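Terminal uridylyltransferase 1 (Trypanosoma brucei, PDB 5HZD) adds uridines from UTP to the 3'-hydroxyl of guide RNAs, ribosomal RNAs and some mRNAs, and takes part in mitochondrial RNA editing. Local coordinates at residues L40-I43 / A44-L47; P49-N52 / R53-N56; R59-I62 / T63-K67; E387-E390 / L391-A394. All coordinates share one frame; numbering follows the deposited sequence.

Contact 1 of 4, residues L40-I43 / A44-L47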
loop_
_atom_site.group_PDB
_atom_site.type_symbol
_atom_site.label_atom_id
_atom_site.label_comp_id
_atom_site.label_asym_id
_atom_site.label_seq_id
_atom_site.Cartn_x
_atom_site.Cartn_y
_atom_site.Cartn_z
ATOM N N LEU A 40 -32.045 0.897 -5.654
ATOM C CA LEU A 40 -31.432 1.227 -4.371
ATOM C C LEU A 40 -31.491 2.725 -4.108
ATOM O O LEU A 40 -31.591 3.149 -2.954
ATOM C CB LEU A 40 -29.988 0.723 -4.308
ATOM C CG LEU A 40 -29.832 -0.797 -4.288
ATOM C CD1 LEU A 40 -28.369 -1.178 -4.077
ATOM C CD2 LEU A 40 -30.744 -1.432 -3.210
ATOM N N ARG A 41 -31.392 3.532 -5.166
ATOM C CA ARG A 41 -31.528 4.982 -5.026
ATOM C C ARG A 41 -32.885 5.316 -4.458
ATOM O O ARG A 41 -33.005 6.179 -3.582
ATOM C CB ARG A 41 -31.320 5.706 -6.367
ATOM C CG ARG A 41 -31.695 7.190 -6.403
ATOM C CD ARG A 41 -31.120 7.830 -7.682
ATOM N NE ARG A 41 -31.592 9.185 -7.969
ATOM C CZ ARG A 41 -30.921 10.298 -7.676
ATOM N NH1 ARG A 41 -29.743 10.228 -7.067
ATOM N NH2 ARG A 41 -31.430 11.486 -7.988
ATOM N N ARG A 42 -33.915 4.652 -4.973
ATOM C CA ARG A 42 -35.266 4.900 -4.478
ATOM C C ARG A 42 -35.421 4.516 -3.013
ATOM O O ARG A 42 -36.025 5.264 -2.234
ATOM C CB ARG A 42 -36.309 4.166 -5.336
ATOM C CG ARG A 42 -36.738 4.922 -6.598
ATOM C CD ARG A 42 -37.982 4.294 -7.260
ATOM N NE ARG A 42 -37.683 3.021 -7.913
ATOM C CZ ARG A 42 -37.821 1.829 -7.338
ATOM N NH1 ARG A 42 -38.267 1.737 -6.089
ATOM N NH2 ARG A 42 -37.512 0.726 -8.011
ATOM N N ILE A 43 -34.881 3.358 -2.630
ATOM C CA ILE A 43 -34.926 2.941 -1.222
ATOM C C ILE A 43 -34.226 3.954 -0.324
ATOM O O ILE A 43 -34.784 4.390 0.693
ATOM C CB ILE A 43 -34.383 1.516 -1.012
ATOM C CG1 ILE A 43 -35.288 0.519 -1.741
ATOM C CG2 ILE A 43 -34.330 1.180 0.479
ATOM C CD1 ILE A 43 -34.728 -0.874 -1.863
ATOM N N ALA A 44 -33.016 4.362 -0.702
ATOM C CA ALA A 44 -32.274 5.305 0.128
ATOM C C ALA A 44 -32.962 6.664 0.164
ATOM O O ALA A 44 -32.948 7.331 1.192
ATOM C CB ALA A 44 -30.844 5.438 -0.356
ATOM N N GLN A 45 -33.579 7.075 -0.944
ATOM C CA GLN A 45 -34.321 8.346 -0.972
ATOM C C GLN A 45 -35.528 8.384 -0.046
ATOM O O GLN A 45 -35.948 9.470 0.380
ATOM C CB GLN A 45 -34.790 8.702 -2.376
ATOM C CG GLN A 45 -33.727 9.387 -3.203
ATOM C CD GLN A 45 -34.126 9.509 -4.649
ATOM O OE1 GLN A 45 -34.953 8.742 -5.141
ATOM N NE2 GLN A 45 -33.551 10.483 -5.340
ATOM N N LYS A 46 -36.101 7.222 0.258
ATOM C CA LYS A 46 -37.205 7.177 1.219
ATOM C C LYS A 46 -36.688 7.526 2.613
ATOM O O LYS A 46 -37.382 8.152 3.415
ATOM C CB LYS A 46 -37.864 5.799 1.242
ATOM C CG LYS A 46 -38.381 5.348 -0.105
ATOM C CD LYS A 46 -39.410 6.316 -0.669
ATOM C CE LYS A 46 -39.405 6.301 -2.196
ATOM N NZ LYS A 46 -38.138 6.879 -2.741
ATOM N N LEU A 47 -35.460 7.114 2.892
ATOM C CA LEU A 47 -34.852 7.327 4.204
ATOM C C LEU A 47 -34.402 8.765 4.444
ATOM O O LEU A 47 -34.381 9.243 5.580
ATOM C CB LEU A 47 -33.706 6.324 4.421
ATOM C CG LEU A 47 -34.268 4.926 4.723
ATOM C CD1 LEU A 47 -33.237 3.839 4.505
ATOM C CD2 LEU A 47 -34.786 4.861 6.157
HETATM O O HOH W 1 -34.985 8.512 -7.762
#
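Lys-46 turns back on Arg-42 in the last turns of the alpha-helix 37-47, which follows the zinc finger in this fragment, holding finger and catalytic region, of a longer protein. The tight part is the backbone and the side of the helix next to helices 481-497 and 385-409. There Ala-44 N donates to Leu-40 O over 2.9 Å in a nearly straight bond (168° at the hydrogen), and Gln-45 N donates to Arg-41 O in a more bent bond. Leu-40 and Ala-44 are buried, Leu-40 against Arg-493 and Ala-44 against Tyr-492 and Phe-408. The polar side is looser. Arg-41 is extended from CG to NE, and Gln-45 NE2 sits 3.3 Å above one face of its guanidinium, displaced toward the rim; the amide is tilted 54° to the guanidinium, so only its NE2 end lies over the face, not as a parallel stack. The main polar partner of Arg-41 is Tyr-492, whose OH is hydrogen-bonded to NH1. A water donates to Gln-45 OE1 (2.6 Å) and makes a weak, long link to Arg-41 NE. Further round, the exposed Lys-46 chain bends at chi2 (-59°) and again at chi4, which swings the ammonium back over its own turn. Arg-42 O is thereby gripped twice from opposite faces of its carbonyl plane, by Lys-46 N at 3.2 Å and by Lys-46 NZ at 2.7 Å.

Contact 2 of 4, residues P49-N52 / R53-N56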
loop_
_atom_site.group_PDB
_atom_site.type_symbol
_atom_site.label_atom_id
_atom_site.label_comp_id
_atom_site.label_asym_id
_atom_site.label_seq_id
_atom_site.Cartn_x
_atom_site.Cartn_y
_atom_site.Cartn_z
ATOM N N PRO A 49 -35.668 11.972 3.965
ATOM C CA PRO A 49 -36.443 12.937 4.759
ATOM C C PRO A 49 -36.633 12.540 6.224
ATOM O O PRO A 49 -37.059 13.375 7.020
ATOM C CB PRO A 49 -37.800 12.959 4.054
ATOM C CG PRO A 49 -37.885 11.652 3.364
ATOM C CD PRO A 49 -36.490 11.358 2.908
ATOM N N VAL A 50 -36.329 11.289 6.571
ATOM C CA VAL A 50 -36.473 10.813 7.943
ATOM C C VAL A 50 -35.132 10.324 8.486
ATOM O O VAL A 50 -35.075 9.495 9.398
ATOM C CB VAL A 50 -37.527 9.671 8.053
ATOM C CG1 VAL A 50 -38.918 10.170 7.655
ATOM C CG2 VAL A 50 -37.105 8.441 7.223
ATOM N N TRP A 51 -34.044 10.871 7.957
ATOM C CA TRP A 51 -32.715 10.389 8.319
ATOM C C TRP A 51 -32.387 10.417 9.811
ATOM O O TRP A 51 -31.901 9.426 10.351
ATOM C CB TRP A 51 -31.602 11.100 7.536
ATOM C CG TRP A 51 -30.305 10.351 7.650
ATOM C CD1 TRP A 51 -29.120 10.808 8.168
ATOM C CD2 TRP A 51 -30.066 9.004 7.230
ATOM N NE1 TRP A 51 -28.164 9.826 8.090
ATOM C CE2 TRP A 51 -28.723 8.707 7.527
ATOM C CE3 TRP A 51 -30.863 8.020 6.627
ATOM C CZ2 TRP A 51 -28.155 7.471 7.235
ATOM C CZ3 TRP A 51 -30.304 6.793 6.346
ATOM C CH2 TRP A 51 -28.962 6.529 6.646
ATOM N N ASN A 52 -32.647 11.527 10.489
ATOM C CA ASN A 52 -32.352 11.556 11.912
ATOM C C ASN A 52 -33.165 10.530 12.690
ATOM O O ASN A 52 -32.641 9.904 13.605
ATOM C CB ASN A 52 -32.551 12.954 12.490
ATOM C CG ASN A 52 -31.436 13.897 12.101
ATOM O OD1 ASN A 52 -30.312 13.470 11.821
ATOM N ND2 ASN A 52 -31.736 15.192 12.084
ATOM N N ARG A 53 -34.428 10.370 12.321
ATOM C CA ARG A 53 -35.268 9.342 12.925
ATOM C C ARG A 53 -34.672 7.949 12.703
ATOM O O ARG A 53 -34.708 7.100 13.599
ATOM C CB ARG A 53 -36.696 9.399 12.387
ATOM C CG ARG A 53 -37.484 10.623 12.844
ATOM C CD ARG A 53 -38.878 10.631 12.239
ATOM N NE ARG A 53 -39.602 9.404 12.562
ATOM C CZ ARG A 53 -40.441 8.792 11.729
ATOM N NH1 ARG A 53 -40.667 9.304 10.527
ATOM N NH2 ARG A 53 -41.055 7.670 12.098
ATOM N N ALA A 54 -34.144 7.713 11.506
ATOM C CA ALA A 54 -33.581 6.411 11.176
ATOM C C ALA A 54 -32.337 6.166 12.017
ATOM O O ALA A 54 -32.154 5.088 12.588
ATOM C CB ALA A 54 -33.246 6.335 9.667
ATOM N N LEU A 55 -31.454 7.163 12.088
ATOM C CA LEU A 55 -30.259 7.042 12.914
ATOM C C LEU A 55 -30.600 6.749 14.360
ATOM O O LEU A 55 -29.940 5.948 15.023
ATOM C CB LEU A 55 -29.451 8.344 12.871
ATOM C CG LEU A 55 -28.737 8.612 11.556
ATOM C CD1 LEU A 55 -27.980 9.910 11.689
ATOM C CD2 LEU A 55 -27.759 7.497 11.195
ATOM N N ASN A 56 -31.644 7.394 14.860
ATOM C CA ASN A 56 -32.011 7.161 16.241
ATOM C C ASN A 56 -32.525 5.738 16.432
ATOM O O ASN A 56 -32.126 5.044 17.375
ATOM C CB ASN A 56 -33.069 8.163 16.685
ATOM C CG ASN A 56 -33.608 7.849 18.058
ATOM O OD1 ASN A 56 -34.527 7.059 18.201
ATOM N ND2 ASN A 56 -33.004 8.436 19.081
#
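Leu-55 lies over the indole of Trp-51, one turn earlier in the chain, and this apolar contact is the main side-chain meeting here. Leu-55 CG stands 4.0 Å from the centroid of the five-membered ring of Trp-51 and 24° off the ring normal, a CH-pi contact over the face. Both Leu-55 methyls lie near Trp-51 NE1: CD1 is 3.6 Å from it and also close to Trp-51 CD1, whereas CD2 also reaches CE2 and CZ2, 4.0 Å from Trp-51 CZ2. The indole comes under the leucine because Trp-51 CG is turned anti to the backbone N (chi1 -165°). Ala-54 CB adds a lighter touch, 4.2 Å from Trp-51 CE3 and oblique to the ring. Trp-51 also stacks with Tyr-404, and both Trp-51 and Leu-55 touch Val-400, so this side of the turn packs on helix 385-409.

The backbone contacts are those of a helix start. Val-50 occupies the N-cap position of the short helix 51-57, and its carbonyl receives the first i to i+4 bond, Ala-54 N to Val-50 O at 2.9 Å. The next, Leu-55 N to Trp-51 O, is almost straight (171° at the hydrogen), and Asn-56 N to Asn-52 O follows.

Between charged and apolar groups there is one further approach. The Arg-53 chain bends at chi3 and brings NH1 within 3.5 Å of Val-50 CG1, crossing the valine obliquely; the methyl offers no acceptor, so this is van der Waals contact.

Contact 3 of 4, residues R59-I62 / T63-K67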
loop_
_atom_site.group_PDB
_atom_site.type_symbol
_atom_site.label_atom_id
_atom_site.label_comp_id
_atom_site.label_asym_id
_atom_site.label_seq_id
_atom_site.Cartn_x
_atom_site.Cartn_y
_atom_site.Cartn_z
ATOM N N ARG A 59 -29.782 3.084 16.216
ATOM C CA ARG A 59 -28.565 3.359 17.003
ATOM C C ARG A 59 -27.819 2.117 17.528
ATOM O O ARG A 59 -26.600 2.057 17.434
ATOM C CB ARG A 59 -28.852 4.355 18.145
ATOM C CG ARG A 59 -29.628 3.793 19.321
ATOM C CD ARG A 59 -30.208 4.906 20.215
ATOM N NE ARG A 59 -31.091 4.361 21.255
ATOM C CZ ARG A 59 -32.361 4.017 21.053
ATOM N NH1 ARG A 59 -32.909 4.166 19.850
ATOM N NH2 ARG A 59 -33.090 3.523 22.049
ATOM N N ASN A 60 -28.543 1.106 18.005
ATOM C CA ASN A 60 -27.887 -0.094 18.520
ATOM C C ASN A 60 -27.185 -0.844 17.405
ATOM O O ASN A 60 -26.097 -1.384 17.603
ATOM C CB ASN A 60 -28.883 -1.016 19.223
ATOM C CG ASN A 60 -29.439 -0.397 20.501
ATOM O OD1 ASN A 60 -28.807 0.492 21.082
ATOM N ND2 ASN A 60 -30.602 -0.877 20.959
ATOM N N THR A 61 -27.815 -0.875 16.235
ATOM C CA THR A 61 -27.241 -1.573 15.085
ATOM C C THR A 61 -25.999 -0.851 14.604
ATOM O O THR A 61 -24.985 -1.472 14.261
ATOM C CB THR A 61 -28.293 -1.687 13.938
ATOM O OG1 THR A 61 -29.306 -2.593 14.354
ATOM C CG2 THR A 61 -27.607 -2.194 12.647
ATOM N N ILE A 62 -26.060 0.480 14.576
ATOM C CA ILE A 62 -24.932 1.255 14.104
ATOM C C ILE A 62 -23.728 1.080 15.045
ATOM O O ILE A 62 -22.595 0.878 14.603
ATOM C CB ILE A 62 -25.342 2.744 13.919
ATOM C CG1 ILE A 62 -26.386 2.839 12.817
ATOM C CG2 ILE A 62 -24.130 3.606 13.603
ATOM C CD1 ILE A 62 -27.100 4.180 12.752
ATOM N N THR A 63 -23.985 1.060 16.347
ATOM C CA THR A 63 -22.926 0.762 17.306
ATOM C C THR A 63 -22.353 -0.645 17.144
ATOM O O THR A 63 -21.150 -0.862 17.260
ATOM C CB THR A 63 -23.422 1.039 18.717
ATOM O OG1 THR A 63 -23.672 2.455 18.793
ATOM C CG2 THR A 63 -22.396 0.637 19.768
ATOM N N SER A 64 -23.226 -1.605 16.870
ATOM C CA SER A 64 -22.786 -2.964 16.595
ATOM C C SER A 64 -21.866 -2.977 15.388
ATOM O O SER A 64 -20.859 -3.684 15.380
ATOM C CB SER A 64 -23.991 -3.893 16.377
ATOM O OG SER A 64 -23.576 -5.226 16.129
ATOM N N TRP A 65 -22.194 -2.177 14.365
ATOM C CA TRP A 65 -21.305 -2.100 13.201
ATOM C C TRP A 65 -19.951 -1.503 13.612
ATOM O O TRP A 65 -18.910 -1.976 13.166
ATOM C CB TRP A 65 -21.943 -1.349 12.014
ATOM C CG TRP A 65 -22.893 -2.230 11.175
ATOM C CD1 TRP A 65 -24.251 -2.125 11.077
ATOM C CD2 TRP A 65 -22.513 -3.297 10.293
ATOM N NE1 TRP A 65 -24.745 -3.076 10.210
ATOM C CE2 TRP A 65 -23.696 -3.801 9.709
ATOM C CE3 TRP A 65 -21.284 -3.866 9.927
ATOM C CZ2 TRP A 65 -23.688 -4.859 8.796
ATOM C CZ3 TRP A 65 -21.282 -4.915 9.023
ATOM C CH2 TRP A 65 -22.473 -5.399 8.468
ATOM N N GLY A 66 -19.925 -0.525 14.519
ATOM C CA GLY A 66 -18.649 -0.032 15.028
ATOM C C GLY A 66 -17.795 -1.074 15.736
ATOM O O GLY A 66 -16.579 -1.084 15.611
ATOM N N LYS A 67 -18.429 -1.949 16.496
ATOM C CA LYS A 67 -17.696 -3.047 17.114
ATOM C C LYS A 67 -17.096 -3.955 16.046
ATOM O O LYS A 67 -15.948 -4.405 16.162
ATOM C CB LYS A 67 -18.626 -3.823 18.045
ATOM C CG LYS A 67 -18.001 -5.031 18.727
ATOM C CD LYS A 67 -18.888 -5.561 19.872
ATOM C CE LYS A 67 -18.281 -6.873 20.417
ATOM N NZ LYS A 67 -19.123 -7.500 21.500
#
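The side chains of Thr-61 and Trp-65 run alongside each other in the same direction, and theirs is the main side-chain contact of this turn. Its apolar part is the methyl: Thr-61 CG2 comes within 3.7 Å of Trp-65 CD1 and is slightly farther from NE1, so it meets the pyrrole side of the indole. The threonine rotamer divides its two branches. With OG1 beside the backbone N (chi1 -69°), CG2 takes the position beside the carbonyl carbon, where it meets the ring, while OG1 is hydrogen-bonded to Glu-501. Trp-65 CD1 also approaches Thr-61 O at 3.3 Å, obliquely to the ring.

Backbone hydrogen bonds form the second group. They are the regular i to i+4 bonds of the long alpha-helix 59-76 in its first two turns: Thr-63 N to Arg-59 O (3.0 Å, 167° at the hydrogen), Ser-64 N to Asn-60 O, Trp-65 N to Thr-61 O (2.9 Å) and Gly-66 N to Ile-62 O. Thr-63 OG1 lies 3.3 Å from Arg-59 O, a weak contact at best.

Contacts beyond the turn are of both kinds. Trp-65 NE1 donates to Lys-500 O, and its ring meets Phe-509 edge-to-face, so the indole is held by the C-terminal part of the chain. Beside it, Ile-62 packs on Asp-397 and Val-400 of helix 385-409, and Arg-59 NH1 is bonded to Asn-56 O.

Contact 4 of 4, residues E387-E390 / L391-A394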
loop_
_atom_site.group_PDB
_atom_site.type_symbol
_atom_site.label_atom_id
_atom_site.label_comp_id
_atom_site.label_asym_id
_atom_site.label_seq_id
_atom_site.Cartn_x
_atom_site.Cartn_y
_atom_site.Cartn_z
ATOM N N GLU A 387 -14.908 3.782 27.474
ATOM C CA GLU A 387 -14.257 4.484 26.377
ATOM C C GLU A 387 -14.307 3.671 25.101
ATOM O O GLU A 387 -14.444 4.224 23.999
ATOM C CB GLU A 387 -12.795 4.772 26.721
ATOM C CG GLU A 387 -12.633 5.849 27.781
ATOM C CD GLU A 387 -11.200 5.976 28.272
ATOM O OE1 GLU A 387 -10.509 4.937 28.412
ATOM O OE2 GLU A 387 -10.768 7.121 28.521
ATOM N N ARG A 388 -14.131 2.357 25.254
ATOM C CA ARG A 388 -14.141 1.470 24.112
ATOM C C ARG A 388 -15.517 1.486 23.469
ATOM O O ARG A 388 -15.620 1.520 22.229
ATOM C CB ARG A 388 -13.805 0.047 24.533
ATOM C CG ARG A 388 -13.486 -0.803 23.346
ATOM C CD ARG A 388 -12.447 -1.868 23.729
ATOM N NE ARG A 388 -13.040 -3.125 24.166
ATOM C CZ ARG A 388 -13.100 -3.533 25.427
ATOM N NH1 ARG A 388 -12.608 -2.775 26.400
ATOM N NH2 ARG A 388 -13.657 -4.705 25.714
ATOM N N GLU A 389 -16.560 1.452 24.292
ATOM C CA GLU A 389 -17.932 1.515 23.791
ATOM C C GLU A 389 -18.161 2.803 23.013
ATOM O O GLU A 389 -18.863 2.806 22.000
ATOM C CB GLU A 389 -18.950 1.393 24.922
ATOM C CG GLU A 389 -19.079 -0.030 25.446
ATOM C CD GLU A 389 -19.357 -1.044 24.331
ATOM O OE1 GLU A 389 -20.135 -0.723 23.400
ATOM O OE2 GLU A 389 -18.787 -2.157 24.381
ATOM N N GLU A 390 -17.568 3.896 23.496
ATOM C CA GLU A 390 -17.707 5.192 22.844
ATOM C C GLU A 390 -17.001 5.175 21.501
ATOM O O GLU A 390 -17.504 5.747 20.539
ATOM C CB GLU A 390 -17.175 6.315 23.738
ATOM C CG GLU A 390 -18.134 6.677 24.860
ATOM C CD GLU A 390 -17.563 7.698 25.834
ATOM O OE1 GLU A 390 -18.038 7.754 26.995
ATOM O OE2 GLU A 390 -16.643 8.448 25.436
ATOM N N LEU A 391 -15.866 4.485 21.402
ATOM C CA LEU A 391 -15.224 4.343 20.092
ATOM C C LEU A 391 -16.073 3.541 19.119
ATOM O O LEU A 391 -16.096 3.858 17.933
ATOM C CB LEU A 391 -13.835 3.700 20.174
ATOM C CG LEU A 391 -12.736 4.492 20.857
ATOM C CD1 LEU A 391 -11.472 3.643 20.885
ATOM C CD2 LEU A 391 -12.503 5.800 20.115
ATOM N N TYR A 392 -16.722 2.469 19.597
ATOM C CA TYR A 392 -17.583 1.682 18.705
ATOM C C TYR A 392 -18.715 2.532 18.166
ATOM O O TYR A 392 -19.000 2.515 16.971
ATOM C CB TYR A 392 -18.193 0.479 19.436
ATOM C CG TYR A 392 -17.218 -0.580 19.870
ATOM C CD1 TYR A 392 -15.912 -0.598 19.410
ATOM C CD2 TYR A 392 -17.630 -1.574 20.741
ATOM C CE1 TYR A 392 -15.023 -1.599 19.808
ATOM C CE2 TYR A 392 -16.767 -2.554 21.147
ATOM C CZ TYR A 392 -15.472 -2.567 20.674
ATOM O OH TYR A 392 -14.605 -3.551 21.066
ATOM N N LYS A 393 -19.344 3.300 19.044
ATOM C CA LYS A 393 -20.420 4.189 18.655
ATOM C C LYS A 393 -19.944 5.198 17.593
ATOM O O LYS A 393 -20.636 5.446 16.599
ATOM C CB LYS A 393 -20.973 4.907 19.888
ATOM C CG LYS A 393 -21.977 5.970 19.537
ATOM C CD LYS A 393 -22.652 6.577 20.757
ATOM C CE LYS A 393 -23.527 7.749 20.334
ATOM N NZ LYS A 393 -24.506 8.075 21.405
ATOM N N ALA A 394 -18.771 5.789 17.817
ATOM C CA ALA A 394 -18.222 6.787 16.909
ATOM C C ALA A 394 -17.881 6.163 15.568
ATOM O O ALA A 394 -18.187 6.726 14.521
ATOM C CB ALA A 394 -16.949 7.423 17.504
#
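Glu-387 O accepts from Leu-391 N over 3.0 Å, the first of four consecutive i to i+4 bonds in this early part of the long alpha-helix 385-409. The Glu-387 carboxylate turns from the helix toward Thr-384, whose N-H is accepted by OE1. Leu-391 CG rests 3.6 Å from Glu-387 O, and its side chain also touches Phe-70 of helix 59-76 and Pro-308.

Arg-388 contributes both backbone and side chain. Its carbonyl O accepts from Tyr-392 N and stands 3.5 Å above one face of the tyrosine ring, offset toward the rim. The side chain starts out anti to the backbone N and runs alongside the tyrosine, CG at 3.8 Å from Tyr-392 CZ. Tyr-392 OH is at the edge of the guanidinium, 3.5 Å from Arg-388 NE, with the two flat groups nearly perpendicular at 85°. NH1 itself is bonded to Asn-385 OD1.

Glu-389 O accepts from Lys-393 N. Its chain bends at chi2 (-53°) and folds obliquely toward the CD2/CE2 border of the phenol, on the same side of its plane as the arginine, leaving OE1 3.8 Å from Tyr-392 CD2, with carboxylate and ring planes 89° apart.

Glu-390 closes the series by accepting from Ala-394 N over 3.0 Å.

The arginine chain and the glutamate carboxylate thus share one side of the tyrosine ring, the arginine toward CE1, CZ and OH, the glutamate toward CD2 and CE2. A negative group near the CD2 and CE2 hydrogens is consistent with a mild electrostatic attraction, while the arginine meets the ring through the aliphatic CG.

From the N terminus, the four contacts follow in series, each within one run of helix, so none nests in or crosses another and none closes a long loop. Contact 1 ends helix 37-47 and touches contact 2 through Leu-47 CD2 and Ala-54 CB (4.1 Å). Contact 2, on helix 51-57, meets contact 3 through Leu-55 CD2 and Ile-62 CD1 (3.7 Å), at the start of helix 59-76. Contact 4 comes more than 300 residues later yet packs on contact 3, with Lys-67 CB 3.6 Å from Tyr-392 CD2. Helix 385-409 also touches contacts 1 and 2, so it ties these three N-terminal helices together.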